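Local structure of anaphase-promoting complex subunit cut9 (Schizosaccharomyces pombe, 2XPI) at residues D490-L502 / T518-K530. The protein is a TPR-repeat component of the anaphase-promoting complex, the E3 ubiquitin ligase that controls progression through mitosis and G1, and binds hcn1. Numbering follows the deposited sequence.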
ATOM      1  N   ASP A 490      41.195   7.775  47.047  1.00 70.75           N
ATOM      2  CA  ASP A 490      42.198   6.857  46.546  1.00 72.66           C
ATOM      3  C   ASP A 490      42.917   7.489  45.369  1.00 70.57           C
ATOM      4  O   ASP A 490      42.696   7.114  44.211  1.00 70.71           O
ATOM      5  CB  ASP A 490      41.540   5.551  46.121  1.00 76.82           C
ATOM      6  CG  ASP A 490      42.550   4.445  45.878  1.00 82.22           C
ATOM      7  OD1 ASP A 490      42.117   3.308  45.579  1.00 82.92           O
ATOM      8  OD2 ASP A 490      43.773   4.717  45.994  1.00 84.55           O
ATOM      9  N   MET A 491      43.767   8.462  45.667  1.00 67.59           N
ATOM     10  CA  MET A 491      44.445   9.196  44.623  1.00 63.58           C
ATOM     11  C   MET A 491      45.291   8.269  43.761  1.00 64.66           C
ATOM     12  O   MET A 491      45.327   8.404  42.533  1.00 62.19           O
ATOM     13  CB  MET A 491      45.273  10.320  45.229  1.00 62.29           C
ATOM     14  CG  MET A 491      44.410  11.341  45.928  1.00 60.79           C
ATOM     15  SD  MET A 491      43.064  11.837  44.841  1.00 67.83           S
ATOM     16  CE  MET A 491      41.881  12.544  45.995  1.00 54.00           C
ATOM     17  N   GLN A 492      45.954   7.313  44.399  1.00 67.92           N
ATOM     18  CA  GLN A 492      46.824   6.406  43.669  1.00 70.46           C
ATOM     19  C   GLN A 492      46.062   5.684  42.568  1.00 67.19           C
ATOM     20  O   GLN A 492      46.460   5.728  41.397  1.00 68.31           O
ATOM     21  CB  GLN A 492      47.495   5.407  44.602  1.00 76.95           C
ATOM     22  CG  GLN A 492      48.357   4.396  43.869  1.00 83.44           C
ATOM     23  CD  GLN A 492      49.463   5.040  43.038  1.00 88.34           C
ATOM     24  OE1 GLN A 492      49.510   6.262  42.872  1.00 87.96           O
ATOM     25  NE2 GLN A 492      50.367   4.212  42.515  1.00 91.89           N
ATOM     26  N   THR A 493      44.962   5.035  42.941  1.00 62.31           N
ATOM     27  CA  THR A 493      44.097   4.367  41.969  1.00 58.84           C
ATOM     28  C   THR A 493      43.569   5.344  40.896  1.00 55.67           C
ATOM     29  O   THR A 493      43.655   5.072  39.694  1.00 53.71           O
ATOM     30  CB  THR A 493      42.940   3.627  42.668  1.00 58.55           C
ATOM     31  OG1 THR A 493      43.485   2.654  43.575  1.00 62.47           O
ATOM     32  CG2 THR A 493      42.028   2.933  41.647  1.00 53.56           C
ATOM     33  N   ALA A 494      43.047   6.491  41.324  1.00 53.84           N
ATOM     34  CA  ALA A 494      42.680   7.536  40.372  1.00 50.53           C
ATOM     35  C   ALA A 494      43.783   7.807  39.343  1.00 53.04           C
ATOM     36  O   ALA A 494      43.507   7.861  38.162  1.00 54.16           O
ATOM     37  CB  ALA A 494      42.285   8.819  41.085  1.00 47.99           C
ATOM     38  N   ILE A 495      45.031   7.974  39.782  1.00 55.00           N
ATOM     39  CA  ILE A 495      46.120   8.264  38.847  1.00 52.74           C
ATOM     40  C   ILE A 495      46.306   7.120  37.860  1.00 54.26           C
ATOM     41  O   ILE A 495      46.506   7.345  36.663  1.00 52.75           O
ATOM     42  CB  ILE A 495      47.447   8.520  39.586  1.00 52.43           C
ATOM     43  CG1 ILE A 495      47.510   9.968  40.070  1.00 51.57           C
ATOM     44  CG2 ILE A 495      48.644   8.201  38.696  1.00 50.02           C
ATOM     45  CD1 ILE A 495      48.332  10.141  41.325  1.00 52.27           C
ATOM     46  N   ASN A 496      46.233   5.890  38.363  1.00 57.63           N
ATOM     47  CA  ASN A 496      46.395   4.721  37.503  1.00 60.82           C
ATOM     48  C   ASN A 496      45.310   4.667  36.433  1.00 60.85           C
ATOM     49  O   ASN A 496      45.576   4.390  35.263  1.00 61.81           O
ATOM     50  CB  ASN A 496      46.399   3.433  38.330  1.00 62.56           C
ATOM     51  CG  ASN A 496      47.519   3.404  39.367  1.00 67.83           C
ATOM     52  OD1 ASN A 496      47.392   2.751  40.402  1.00 71.47           O
ATOM     53  ND2 ASN A 496      48.620   4.108  39.093  1.00 68.80           N
ATOM     54  N   HIS A 497      44.079   4.947  36.841  1.00 58.67           N
ATOM     55  CA  HIS A 497      42.968   4.940  35.913  1.00 54.27           C
ATOM     56  C   HIS A 497      43.094   6.038  34.869  1.00 52.71           C
ATOM     57  O   HIS A 497      42.992   5.764  33.675  1.00 54.63           O
ATOM     58  CB  HIS A 497      41.643   5.020  36.661  1.00 53.26           C
ATOM     59  CG  HIS A 497      41.196   3.703  37.207  1.00 55.90           C
ATOM     60  ND1 HIS A 497      40.502   3.580  38.392  1.00 57.35           N
ATOM     61  CD2 HIS A 497      41.348   2.444  36.728  1.00 56.93           C
ATOM     62  CE1 HIS A 497      40.241   2.303  38.615  1.00 57.45           C
ATOM     63  NE2 HIS A 497      40.740   1.594  37.620  1.00 57.16           N
ATOM     64  N   PHE A 498      43.326   7.272  35.301  1.00 49.76           N
ATOM     65  CA  PHE A 498      43.586   8.357  34.355  1.00 49.43           C
ATOM     66  C   PHE A 498      44.735   8.079  33.394  1.00 52.43           C
ATOM     67  O   PHE A 498      44.627   8.363  32.198  1.00 52.78           O
ATOM     68  CB  PHE A 498      43.841   9.662  35.084  1.00 50.02           C
ATOM     69  CG  PHE A 498      42.697  10.096  35.924  1.00 51.05           C
ATOM     70  CD1 PHE A 498      41.403   9.958  35.461  1.00 49.62           C
ATOM     71  CD2 PHE A 498      42.904  10.628  37.177  1.00 51.85           C
ATOM     72  CE1 PHE A 498      40.351  10.355  36.222  1.00 48.96           C
ATOM     73  CE2 PHE A 498      41.850  11.024  37.939  1.00 51.74           C
ATOM     74  CZ  PHE A 498      40.572  10.888  37.465  1.00 50.63           C
ATOM     75  N   GLN A 499      45.836   7.537  33.905  1.00 55.55           N
ATOM     76  CA  GLN A 499      46.986   7.255  33.049  1.00 59.11           C
ATOM     77  C   GLN A 499      46.645   6.214  31.988  1.00 60.57           C
ATOM     78  O   GLN A 499      47.198   6.224  30.892  1.00 60.47           O
ATOM     79  CB  GLN A 499      48.202   6.818  33.870  1.00 62.19           C
ATOM     80  CG  GLN A 499      49.024   7.967  34.410  1.00 64.94           C
ATOM     81  CD  GLN A 499      50.028   7.530  35.481  1.00 69.12           C
ATOM     82  OE1 GLN A 499      50.878   8.324  35.906  1.00 71.51           O
ATOM     83  NE2 GLN A 499      49.931   6.271  35.921  1.00 68.83           N
ATOM     84  N   ASN A 500      45.724   5.315  32.314  1.00 62.58           N
ATOM     85  CA  ASN A 500      45.335   4.280  31.370  1.00 62.80           C
ATOM     86  C   ASN A 500      44.309   4.723  30.346  1.00 57.52           C
ATOM     87  O   ASN A 500      44.302   4.222  29.227  1.00 59.45           O
ATOM     88  CB  ASN A 500      44.886   3.022  32.096  1.00 67.68           C
ATOM     89  CG  ASN A 500      45.911   1.930  32.002  1.00 75.40           C
ATOM     90  OD1 ASN A 500      46.799   1.818  32.846  1.00 77.43           O
ATOM     91  ND2 ASN A 500      45.828   1.140  30.940  1.00 78.92           N
ATOM     92  N   ALA A 501      43.441   5.655  30.727  1.00 52.01           N
ATOM     93  CA  ALA A 501      42.562   6.292  29.760  1.00 49.19           C
ATOM     94  C   ALA A 501      43.444   6.922  28.690  1.00 51.39           C
ATOM     95  O   ALA A 501      43.295   6.633  27.511  1.00 51.28           O
ATOM     96  CB  ALA A 501      41.711   7.358  30.429  1.00 46.73           C
ATOM     97  N   LEU A 502      44.376   7.775  29.124  1.00 53.30           N
ATOM     98  CA  LEU A 502      45.334   8.441  28.235  1.00 52.33           C
ATOM     99  C   LEU A 502      46.088   7.481  27.323  1.00 54.28           C
ATOM    100  O   LEU A 502      46.223   7.738  26.123  1.00 54.90           O
ATOM    101  CB  LEU A 502      46.331   9.265  29.041  1.00 50.49           C
ATOM    102  CG  LEU A 502      45.895  10.684  29.422  1.00 48.85           C
ATOM    103  CD1 LEU A 502      44.507  11.044  28.859  1.00 44.55           C
ATOM    104  CD2 LEU A 502      45.977  10.906  30.942  1.00 48.29           C
ATOM    105  N   THR A 518      40.430  14.666  31.198  1.00 44.11           N
ATOM    106  CA  THR A 518      41.207  13.579  31.788  1.00 44.82           C
ATOM    107  C   THR A 518      42.601  14.048  32.229  1.00 46.00           C
ATOM    108  O   THR A 518      43.039  13.738  33.333  1.00 47.20           O
ATOM    109  CB  THR A 518      41.301  12.372  30.837  1.00 44.53           C
ATOM    110  OG1 THR A 518      39.986  11.878  30.609  1.00 43.69           O
ATOM    111  CG2 THR A 518      42.130  11.258  31.431  1.00 44.49           C
ATOM    112  N   TRP A 519      43.279  14.807  31.371  1.00 44.99           N
ATOM    113  CA  TRP A 519      44.583  15.369  31.703  1.00 44.31           C
ATOM    114  C   TRP A 519      44.488  16.222  32.956  1.00 44.66           C
ATOM    115  O   TRP A 519      45.256  16.054  33.897  1.00 44.33           O
ATOM    116  CB  TRP A 519      45.100  16.222  30.553  1.00 43.90           C
ATOM    117  CG  TRP A 519      45.803  15.444  29.504  1.00 44.40           C
ATOM    118  CD1 TRP A 519      45.365  15.195  28.235  1.00 44.13           C
ATOM    119  CD2 TRP A 519      47.072  14.787  29.630  1.00 45.43           C
ATOM    120  NE1 TRP A 519      46.291  14.436  27.560  1.00 45.71           N
ATOM    121  CE2 TRP A 519      47.351  14.178  28.391  1.00 45.19           C
ATOM    122  CE3 TRP A 519      48.006  14.666  30.668  1.00 46.91           C
ATOM    123  CZ2 TRP A 519      48.523  13.447  28.161  1.00 44.68           C
ATOM    124  CZ3 TRP A 519      49.180  13.945  30.433  1.00 46.87           C
ATOM    125  CH2 TRP A 519      49.421  13.343  29.189  1.00 45.96           C
ATOM    126  N   ALA A 520      43.532  17.145  32.967  1.00 44.09           N
ATOM    127  CA  ALA A 520      43.328  17.970  34.143  1.00 41.70           C
ATOM    128  C   ALA A 520      42.955  17.068  35.309  1.00 45.06           C
ATOM    129  O   ALA A 520      43.437  17.280  36.410  1.00 47.92           O
ATOM    130  CB  ALA A 520      42.273  19.018  33.901  1.00 37.17           C
ATOM    131  N   ASN A 521      42.129  16.048  35.073  1.00 43.80           N
ATOM    132  CA  ASN A 521      41.836  15.086  36.136  1.00 46.75           C
ATOM    133  C   ASN A 521      43.110  14.496  36.746  1.00 46.19           C
ATOM    134  O   ASN A 521      43.280  14.467  37.961  1.00 48.65           O
ATOM    135  CB  ASN A 521      40.925  13.948  35.650  1.00 49.65           C
ATOM    136  CG  ASN A 521      39.488  14.393  35.429  1.00 52.12           C
ATOM    137  OD1 ASN A 521      39.103  15.504  35.794  1.00 55.57           O
ATOM    138  ND2 ASN A 521      38.685  13.519  34.830  1.00 50.78           N
ATOM    139  N   LEU A 522      43.999  14.010  35.899  1.00 43.62           N
ATOM    140  CA  LEU A 522      45.251  13.442  36.361  1.00 45.07           C
ATOM    141  C   LEU A 522      46.019  14.499  37.148  1.00 50.53           C
ATOM    142  O   LEU A 522      46.627  14.202  38.174  1.00 52.68           O
ATOM    143  CB  LEU A 522      46.065  12.995  35.160  1.00 44.32           C
ATOM    144  CG  LEU A 522      47.419  12.362  35.405  1.00 47.24           C
ATOM    145  CD1 LEU A 522      47.252  10.986  36.019  1.00 48.39           C
ATOM    146  CD2 LEU A 522      48.162  12.292  34.073  1.00 46.10           C
ATOM    147  N   GLY A 523      45.979  15.741  36.670  1.00 50.57           N
ATOM    148  CA  GLY A 523      46.573  16.854  37.391  1.00 51.29           C
ATOM    149  C   GLY A 523      45.994  17.099  38.776  1.00 52.16           C
ATOM    150  O   GLY A 523      46.716  17.498  39.685  1.00 53.50           O
ATOM    151  N   HIS A 524      44.689  16.873  38.937  1.00 52.38           N
ATOM    152  CA  HIS A 524      44.010  17.043  40.227  1.00 51.84           C
ATOM    153  C   HIS A 524      44.351  15.916  41.199  1.00 52.75           C
ATOM    154  O   HIS A 524      44.447  16.133  42.399  1.00 54.99           O
ATOM    155  CB  HIS A 524      42.492  17.126  40.048  1.00 50.21           C
ATOM    156  CG  HIS A 524      41.994  18.498  39.721  1.00 50.99           C
ATOM    157  ND1 HIS A 524      41.443  18.820  38.500  1.00 50.04           N
ATOM    158  CD2 HIS A 524      41.974  19.635  40.451  1.00 54.34           C
ATOM    159  CE1 HIS A 524      41.099  20.093  38.492  1.00 50.54           C
ATOM    160  NE2 HIS A 524      41.406  20.611  39.668  1.00 53.83           N
ATOM    161  N   ALA A 525      44.522  14.706  40.680  1.00 50.36           N
ATOM    162  CA  ALA A 525      44.982  13.603  41.506  1.00 48.73           C
ATOM    163  C   ALA A 525      46.377  13.911  42.039  1.00 50.86           C
ATOM    164  O   ALA A 525      46.688  13.622  43.181  1.00 53.70           O
ATOM    165  CB  ALA A 525      44.987  12.305  40.710  1.00 47.51           C
ATOM    166  N   TYR A 526      47.209  14.518  41.207  1.00 52.26           N
ATOM    167  CA  TYR A 526      48.591  14.818  41.562  1.00 53.45           C
ATOM    168  C   TYR A 526      48.723  15.903  42.624  1.00 58.00           C
ATOM    169  O   TYR A 526      49.584  15.801  43.495  1.00 62.32           O
ATOM    170  CB  TYR A 526      49.386  15.240  40.329  1.00 52.38           C
ATOM    171  CG  TYR A 526      49.870  14.126  39.413  1.00 50.86           C
ATOM    172  CD1 TYR A 526      50.004  14.350  38.044  1.00 49.65           C
ATOM    173  CD2 TYR A 526      50.224  12.873  39.910  1.00 50.54           C
ATOM    174  CE1 TYR A 526      50.460  13.368  37.192  1.00 49.68           C
ATOM    175  CE2 TYR A 526      50.696  11.871  39.057  1.00 50.60           C
ATOM    176  CZ  TYR A 526      50.804  12.131  37.691  1.00 51.69           C
ATOM    177  OH  TYR A 526      51.248  11.163  36.804  1.00 53.52           O
ATOM    178  N   ARG A 527      47.913  16.957  42.560  1.00 57.80           N
ATOM    179  CA  ARG A 527      48.019  17.974  43.605  1.00 62.19           C
ATOM    180  C   ARG A 527      47.554  17.414  44.937  1.00 63.80           C
ATOM    181  O   ARG A 527      48.011  17.846  45.993  1.00 64.91           O
ATOM    182  CB  ARG A 527      47.257  19.251  43.268  1.00 65.06           C
ATOM    183  CG  ARG A 527      45.881  19.013  42.736  1.00 69.36           C
ATOM    184  CD  ARG A 527      45.151  20.328  42.553  1.00 74.19           C
ATOM    185  NE  ARG A 527      44.500  20.741  43.789  1.00 78.54           N
ATOM    186  CZ  ARG A 527      43.291  20.331  44.161  1.00 78.84           C
ATOM    187  NH1 ARG A 527      42.597  19.494  43.390  1.00 75.70           N
ATOM    188  NH2 ARG A 527      42.778  20.754  45.314  1.00 80.50           N
ATOM    189  N   LYS A 528      46.640  16.450  44.883  1.00 64.09           N
ATOM    190  CA  LYS A 528      46.162  15.783  46.088  1.00 64.14           C
ATOM    191  C   LYS A 528      47.296  15.024  46.750  1.00 63.52           C
ATOM    192  O   LYS A 528      47.430  15.049  47.962  1.00 65.22           O
ATOM    193  CB  LYS A 528      45.037  14.819  45.752  1.00 65.01           C
ATOM    194  CG  LYS A 528      43.711  15.493  45.498  1.00 66.73           C
ATOM    195  CD  LYS A 528      43.049  15.913  46.796  1.00 69.84           C
ATOM    196  CE  LYS A 528      42.494  17.295  46.633  1.00 71.63           C
ATOM    197  NZ  LYS A 528      43.550  18.140  45.980  1.00 71.40           N
ATOM    198  N   LEU A 529      48.102  14.337  45.948  1.00 61.15           N
ATOM    199  CA  LEU A 529      49.274  13.661  46.464  1.00 61.85           C
ATOM    200  C   LEU A 529      50.428  14.637  46.619  1.00 66.03           C
ATOM    201  O   LEU A 529      51.562  14.227  46.838  1.00 68.03           O
ATOM    202  CB  LEU A 529      49.693  12.526  45.544  1.00 60.84           C
ATOM    203  CG  LEU A 529      48.815  11.285  45.556  1.00 61.86           C
ATOM    204  CD1 LEU A 529      49.424  10.221  44.669  1.00 62.75           C
ATOM    205  CD2 LEU A 529      48.669  10.778  46.971  1.00 63.92           C
ATOM    206  N   LYS A 530      50.139  15.930  46.498  1.00 68.69           N
ATOM    207  CA  LYS A 530      51.158  16.978  46.651  1.00 71.92           C
ATOM    208  C   LYS A 530      52.351  16.739  45.751  1.00 70.59           C
ATOM    209  O   LYS A 530      53.478  17.038  46.128  1.00 73.52           O
ATOM    210  CB  LYS A 530      51.635  17.086  48.102  1.00 77.00           C
ATOM    211  CG  LYS A 530      50.516  17.357  49.093  1.00 80.73           C
ATOM    212  CD  LYS A 530      51.028  17.449  50.523  1.00 86.74           C
ATOM    213  CE  LYS A 530      50.013  18.175  51.387  1.00 89.87           C
ATOM    214  NZ  LYS A 530      49.587  19.464  50.749  1.00 90.26           N
TER
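The hydroxyl of Tyr526 donates to the side-chain carbonyl of Gln499, with OH 3.0 Å from OE1. The donor is tilted from the carbonyl plane, and the amide stands steeply to the phenol ring, their planes 66° apart. Gln499 runs extended beyond CG to reach this hydroxyl, and on the way its CG passes Leu522 CD1. Ile495 packs beside it on the same helix: its CG1 lies 3.5 Å from Ala525 CB, while CD1 touches both Tyr526 CD2 and Leu529 CD1.

Deeper in the interface, Phe498 is a knob in the hole formed by Thr518, Asn521, Leu522 and Ala525. Asn521 CB sits over one face of its ring, 3.7 Å from the centroid, a CH-pi contact, and Ala525 CB meets the ring edge. Replacing Phe498 by an alanine is likely to open a gap in this hole and leave Asn521 CB without the ring it packs on. Leu522 returns the interlock, entering among Ile495, Phe498, Gln499 and Leu502; with CG anti to the backbone N (chi1 -180°), its CD1 reaches Phe498 CB at 3.8 Å.

At one end Leu502 and Thr518 meet tip to tip, CD1 to CG2 at 3.5 Å, and Leu502 CG lies over the six-membered ring of Trp519. At the other, the Met491 chain crosses Lys528, its CE 3.5 Å from Lys528 CG.

The axes of the two segments come within 9.1 Å and run antiparallel at 157°, joining TPR 12 to TPR 13 in the superhelix. Helix 475-487 flanks Met491 and Asn521, and helix 532-545 packs on Trp519 and Tyr526. The Asn521 amide hydrogen-bonds the backbone of another protein's chain, consistent with the hcn1-binding role of these repeats, and helix 550-562 packs against His524 and Arg527.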